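Local coordinates for Non-structural protein 5 (Modoc virus, PDB 2WA2) that probably methylates the cap of viral RNA at the guanine N7 and ribose 2'-O positions, using S-adenosylmethionine as methyl donor, at residues A[161-166]-A[193-198]. The protein carries 4 engineered substitutions. Sequence-based numbering, arbitrary orientation.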
ATOM      1  N   PRO A 161      -4.741 -14.321  -8.188  1.00 12.20           N
ATOM      2  CA  PRO A 161      -6.061 -14.534  -8.817  1.00 12.49           C
ATOM      3  C   PRO A 161      -7.158 -14.902  -7.840  1.00 11.83           C
ATOM      4  O   PRO A 161      -8.315 -14.696  -8.140  1.00 12.81           O
ATOM      5  CB  PRO A 161      -5.816 -15.711  -9.802  1.00 13.17           C
ATOM      6  CG  PRO A 161      -4.420 -15.707 -10.060  1.00 13.93           C
ATOM      7  CD  PRO A 161      -3.737 -15.241  -8.757  1.00 12.15           C
ATOM      8  N   THR A 162      -6.813 -15.441  -6.673  1.00 11.44           N
ATOM      9  CA  THR A 162      -7.834 -15.833  -5.703  1.00 12.69           C
ATOM     10  C   THR A 162      -8.057 -14.728  -4.639  1.00 12.57           C
ATOM     11  O   THR A 162      -7.147 -14.411  -3.877  1.00 12.00           O
ATOM     12  CB  THR A 162      -7.453 -17.178  -5.025  1.00 12.35           C
ATOM     13  OG1 THR A 162      -7.267 -18.180  -6.046  1.00 13.96           O
ATOM     14  CG2 THR A 162      -8.566 -17.642  -4.106  1.00 14.00           C
ATOM     15  N   ALA A 163      -9.256 -14.147  -4.610  1.00 12.93           N
ATOM     16  CA  ALA A 163      -9.486 -12.957  -3.786  1.00 13.52           C
ATOM     17  C   ALA A 163      -9.294 -13.282  -2.303  1.00 13.68           C
ATOM     18  O   ALA A 163      -8.782 -12.445  -1.562  1.00 13.30           O
ATOM     19  CB  ALA A 163     -10.886 -12.360  -4.047  1.00 13.87           C
ATOM     20  N   ALA A 164      -9.664 -14.509  -1.901  1.00 14.58           N
ATOM     21  CA  ALA A 164      -9.529 -14.983  -0.496  1.00 14.67           C
ATOM     22  C   ALA A 164      -8.070 -15.092  -0.069  1.00 14.20           C
ATOM     23  O   ALA A 164      -7.736 -14.813   1.098  1.00 13.05           O
ATOM     24  CB  ALA A 164     -10.278 -16.315  -0.276  1.00 14.68           C
ATOM     25  N   VAL A 165      -7.183 -15.469  -1.004  1.00 12.89           N
ATOM     26  CA  VAL A 165      -5.744 -15.416  -0.731  1.00 13.31           C
ATOM     27  C   VAL A 165      -5.293 -13.968  -0.479  1.00 12.30           C
ATOM     28  O   VAL A 165      -4.529 -13.693   0.450  1.00 12.89           O
ATOM     29  CB  VAL A 165      -4.892 -16.039  -1.890  1.00 13.19           C
ATOM     30  CG1 VAL A 165      -3.401 -15.804  -1.679  1.00 13.91           C
ATOM     31  CG2 VAL A 165      -5.186 -17.528  -2.046  1.00 15.00           C
ATOM     32  N   GLU A 166      -5.736 -13.054  -1.338  1.00 11.71           N
ATOM     33  CA  GLU A 166      -5.424 -11.633  -1.167  1.00 11.49           C
ATOM     34  C   GLU A 166      -5.988 -11.071   0.152  1.00 11.05           C
ATOM     35  O   GLU A 166      -5.290 -10.293   0.825  1.00 11.60           O
ATOM     36  CB  GLU A 166      -5.932 -10.817  -2.353  1.00 10.75           C
ATOM     37  CG  GLU A 166      -5.240 -11.145  -3.669  1.00 11.53           C
ATOM     38  CD  GLU A 166      -5.716 -10.274  -4.826  1.00 13.50           C
ATOM     39  OE1 GLU A 166      -6.928  -9.970  -4.876  1.00 20.64           O
ATOM     40  OE2 GLU A 166      -4.897  -9.903  -5.671  1.00 12.38           O
ATOM     41  N   VAL A 193      -3.354  -1.721   0.946  1.00  9.59           N
ATOM     42  CA  VAL A 193      -4.442  -2.647   1.244  1.00  8.74           C
ATOM     43  C   VAL A 193      -4.773  -3.338  -0.076  1.00  9.36           C
ATOM     44  O   VAL A 193      -5.480  -2.797  -0.913  1.00  9.27           O
ATOM     45  CB  VAL A 193      -5.690  -1.934   1.846  1.00  9.29           C
ATOM     46  CG1 VAL A 193      -6.762  -2.951   2.263  1.00  8.40           C
ATOM     47  CG2 VAL A 193      -5.290  -1.063   3.069  1.00  9.38           C
ATOM     48  N   LEU A 194      -4.213  -4.530  -0.272  1.00  9.78           N
ATOM     49  CA  LEU A 194      -4.289  -5.194  -1.582  1.00 10.12           C
ATOM     50  C   LEU A 194      -5.727  -5.508  -1.968  1.00  9.69           C
ATOM     51  O   LEU A 194      -6.129  -5.277  -3.097  1.00 10.66           O
ATOM     52  CB  LEU A 194      -3.509  -6.518  -1.513  1.00 11.13           C
ATOM     53  CG  LEU A 194      -3.621  -7.400  -2.764  1.00 11.19           C
ATOM     54  CD1 LEU A 194      -3.009  -6.673  -3.953  1.00 14.14           C
ATOM     55  CD2 LEU A 194      -2.918  -8.746  -2.447  1.00 11.54           C
ATOM     56  N   ASN A 195      -6.474  -6.089  -1.024  1.00  9.52           N
ATOM     57  CA  ASN A 195      -7.882  -6.408  -1.247  1.00 10.14           C
ATOM     58  C   ASN A 195      -8.680  -5.696  -0.174  1.00 10.55           C
ATOM     59  O   ASN A 195      -8.807  -6.234   0.945  1.00 11.42           O
ATOM     60  CB  ASN A 195      -8.110  -7.927  -1.131  1.00  9.28           C
ATOM     61  CG  ASN A 195      -9.589  -8.332  -1.175  1.00 11.62           C
ATOM     62  OD1 ASN A 195     -10.493  -7.496  -1.050  1.00 14.06           O
ATOM     63  ND2 ASN A 195      -9.842  -9.630  -1.358  1.00 12.57           N
ATOM     64  N   PRO A 196      -9.198  -4.494  -0.491  1.00 10.07           N
ATOM     65  CA  PRO A 196      -9.948  -3.708   0.478  1.00 10.48           C
ATOM     66  C   PRO A 196     -11.454  -3.986   0.494  1.00 11.55           C
ATOM     67  O   PRO A 196     -12.129  -3.421   1.338  1.00 11.00           O
ATOM     68  CB  PRO A 196      -9.714  -2.273  -0.011  1.00 10.00           C
ATOM     69  CG  PRO A 196      -9.692  -2.413  -1.493  1.00 10.24           C
ATOM     70  CD  PRO A 196      -9.019  -3.757  -1.764  1.00  9.80           C
ATOM     71  N   TYR A 197     -11.963  -4.824  -0.418  1.00 11.44           N
ATOM     72  CA  TYR A 197     -13.426  -5.063  -0.488  1.00 13.46           C
ATOM     73  C   TYR A 197     -13.915  -6.283   0.281  1.00 14.43           C
ATOM     74  O   TYR A 197     -15.110  -6.444   0.500  1.00 16.02           O
ATOM     75  CB  TYR A 197     -13.913  -5.137  -1.935  1.00 13.33           C
ATOM     76  CG  TYR A 197     -13.150  -6.134  -2.762  1.00 12.12           C
ATOM     77  CD1 TYR A 197     -13.508  -7.480  -2.783  1.00 14.93           C
ATOM     78  CD2 TYR A 197     -12.087  -5.720  -3.541  1.00 13.40           C
ATOM     79  CE1 TYR A 197     -12.804  -8.390  -3.544  1.00 14.34           C
ATOM     80  CE2 TYR A 197     -11.383  -6.606  -4.313  1.00 10.66           C
ATOM     81  CZ  TYR A 197     -11.731  -7.931  -4.298  1.00 13.30           C
ATOM     82  OH  TYR A 197     -10.997  -8.804  -5.052  1.00 11.56           O
ATOM     83  N   SER A 198     -12.998  -7.129   0.705  1.00 15.25           N
ATOM     84  CA  SER A 198     -13.342  -8.290   1.497  1.00 16.95           C
ATOM     85  C   SER A 198     -13.977  -7.824   2.825  1.00 16.96           C
ATOM     86  O   SER A 198     -13.503  -6.856   3.446  1.00 15.51           O
ATOM     87  CB  SER A 198     -12.071  -9.111   1.724  1.00 17.62           C
ATOM     88  OG  SER A 198     -12.141  -9.871   2.907  1.00 23.11           O
TER
HETATM   89  O   HOH W   1      -8.485  -8.180  -5.248  1.00 25.27           O
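The one direct hydrogen bond between segments 161-166 and 193-198 runs from ND2 of N195 to the backbone O of A163, over 3.0 Å. The acceptor lies close to the amide plane of N195, whereas ND2 stands 43° out of the carbonyl plane of A163. An N-H...O angle of 138° marks the bond as bent. The other end of the same amide serves its own loop: OD1 accepts from S198 N at 3.1 Å, an Asx motif just ahead of helix 199-212, and more weakly from Y197 N. With both ends engaged, the rotation of the amide is fixed, and OD1 also sits 3.2 Å above the centre of the Y197 ring.

A water placed between OE1 of E166 and OH of Y197 may add a second polar link, but it lies only 2.4 Å from OE1 of E166, so this bridge is doubtful. That carboxylate has further partners, a salt bridge from OE1 to K22 and a hydrogen bond from OE2 to N160 N, which would probably favour its charged form.

Van der Waals contacts fill in around these bonds. The E166 side chain crosses that of L194 at about a right angle, with CG of E166 3.6 Å from CD2 of L194; L194 reaches there because its CG is anti to the backbone N (chi1 174°). CB of E166 meets CB of N195 at 3.8 Å, and CB of A163 approaches OH of Y197 obliquely to the ring, at 3.7 Å.

The contact thus ties the first turn of helix 163-183 to the loop leaving strand 188-193 in the Rossmann-like methyltransferase core. T170, farther along that helix, bonds to N195 N, while W21 and K22 of helix 14-27 pack against Y197, and H227 meets its ring.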